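Local coordinates for RNA-binding protein 12 (Homo sapiens, PDB 2EK1) that probably binds RNA through an RNA recognition motif, at residues A[40-45]-A[61-66]. Residues are numbered along the deposited sequence; the frame is centred on the assembly and turned at random.
Sequences QVIPGS and MVAFES
Ser45 OG lies between two backbones: it accepts from Ala63 N at 2.8 Å, with an N-H...O angle of 157°, and donates to Ile42 O at 2.8 Å, in the plane of that carbonyl on a lone pair. Its first torsion (chi1 75°) sets OG between the backbone N and the carbonyl carbon of Ser45. Ile42 O also accepts from Ser45 N, closing the type I turn of residues 42-45, so two donors hold this carbonyl. A second bond to the strand runs from Ile42 N to Ala63 O (2.8 Å), nearly straight at 171°. The two bonds to Ala63 fasten the loop that follows helix 29-35 to strand 59-64 of the antiparallel sheet of the RNA recognition motif, just ahead of strand 47-50. On the helix-facing side, Val41 CG2 makes a CH-pi contact over one face of the Phe64 ring, 4.3 Å from its centroid, and meets Val62 CG1 at 3.5 Å, the two valines crossing at about a right angle; Leu33 and Ile32 of helix 29-35 add to this apolar layer. Ile42 instead lays CD1 4.1 Å from Ala63 CB, and the bent chain of Glu65 crosses it, bringing OE2 within 3.3 Å of Ile42 CD1.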
# COMPACT_ATOMS: atom_id res chain seq x y z
N GLN A 40 -16.09 9.05 -0.62
CA GLN A 40 -16.22 7.69 -1.23
C GLN A 40 -14.95 6.82 -1.51
O GLN A 40 -14.82 6.02 -2.46
CB GLN A 40 -17.07 7.80 -2.48
CG GLN A 40 -18.51 8.31 -2.22
CD GLN A 40 -18.61 9.67 -1.49
OE1 GLN A 40 -19.20 9.76 -0.40
NE2 GLN A 40 -18.03 10.71 -2.07
N VAL A 41 -14.01 6.99 -0.62
CA VAL A 41 -12.82 6.22 -0.65
C VAL A 41 -13.34 4.83 -0.28
O VAL A 41 -14.21 4.70 0.56
CB VAL A 41 -11.91 6.81 0.45
CG1 VAL A 41 -12.45 6.47 1.81
CG2 VAL A 41 -10.53 6.35 0.32
N ILE A 42 -12.81 3.78 -0.87
CA ILE A 42 -13.19 2.43 -0.54
C ILE A 42 -12.58 2.14 0.82
O ILE A 42 -11.32 2.12 0.95
CB ILE A 42 -12.61 1.47 -1.55
CG1 ILE A 42 -13.18 1.82 -2.93
CG2 ILE A 42 -12.89 0.10 -1.08
CD1 ILE A 42 -12.60 1.08 -4.11
N PRO A 43 -13.42 1.80 1.84
CA PRO A 43 -12.94 1.54 3.19
C PRO A 43 -11.93 0.43 3.57
O PRO A 43 -11.28 0.55 4.65
CB PRO A 43 -14.25 1.54 4.04
CG PRO A 43 -15.39 1.80 3.04
CD PRO A 43 -14.81 1.32 1.74
N GLY A 44 -11.74 -0.59 2.73
CA GLY A 44 -10.75 -1.66 3.00
C GLY A 44 -9.58 -1.61 2.00
O GLY A 44 -8.80 -2.58 1.87
N SER A 45 -9.38 -0.43 1.36
CA SER A 45 -8.34 -0.26 0.31
C SER A 45 -7.10 0.44 0.85
O SER A 45 -6.15 0.62 0.11
CB SER A 45 -8.88 0.62 -0.88
OG SER A 45 -8.94 2.03 -0.50
N MSE A 61 -1.57 4.36 0.02
CA MSE A 61 -2.23 4.18 -1.26
C MSE A 61 -3.64 3.99 -0.74
O MSE A 61 -3.86 3.34 0.32
CB MSE A 61 -1.77 2.90 -1.96
CG MSE A 61 -0.28 2.83 -2.18
SE MSE A 61 0.15 1.22 -3.16
CE MSE A 61 -0.20 2.15 -4.81
N VAL A 62 -4.58 4.54 -1.48
CA VAL A 62 -5.97 4.50 -1.11
C VAL A 62 -6.76 4.46 -2.46
O VAL A 62 -6.31 5.01 -3.50
CB VAL A 62 -6.18 5.78 -0.27
CG1 VAL A 62 -7.20 6.62 -0.81
CG2 VAL A 62 -6.29 5.47 1.21
N ALA A 63 -7.90 3.79 -2.47
CA ALA A 63 -8.65 3.66 -3.74
C ALA A 63 -10.08 4.16 -3.67
O ALA A 63 -10.65 4.22 -2.65
CB ALA A 63 -8.63 2.23 -4.22
N PHE A 64 -10.61 4.50 -4.84
CA PHE A 64 -11.93 5.03 -4.99
C PHE A 64 -12.56 4.20 -6.11
O PHE A 64 -11.86 3.64 -7.01
CB PHE A 64 -11.84 6.51 -5.45
CG PHE A 64 -11.13 7.39 -4.48
CD1 PHE A 64 -11.84 8.12 -3.51
CD2 PHE A 64 -9.77 7.46 -4.47
CE1 PHE A 64 -11.20 8.90 -2.58
CE2 PHE A 64 -9.12 8.27 -3.50
CZ PHE A 64 -9.84 8.99 -2.57
N GLU A 65 -13.88 4.17 -6.04
CA GLU A 65 -14.69 3.44 -6.99
C GLU A 65 -14.55 3.84 -8.42
O GLU A 65 -14.64 3.02 -9.28
CB GLU A 65 -16.18 3.47 -6.59
CG GLU A 65 -16.48 2.81 -5.20
CD GLU A 65 -16.12 1.34 -5.10
OE1 GLU A 65 -16.57 0.63 -4.14
OE2 GLU A 65 -15.36 0.84 -5.98
N SER A 66 -14.33 5.10 -8.68
CA SER A 66 -14.19 5.54 -10.06
C SER A 66 -12.96 6.46 -10.25
O SER A 66 -12.40 7.00 -9.25
CB SER A 66 -15.44 6.31 -10.47
OG SER A 66 -15.57 7.45 -9.64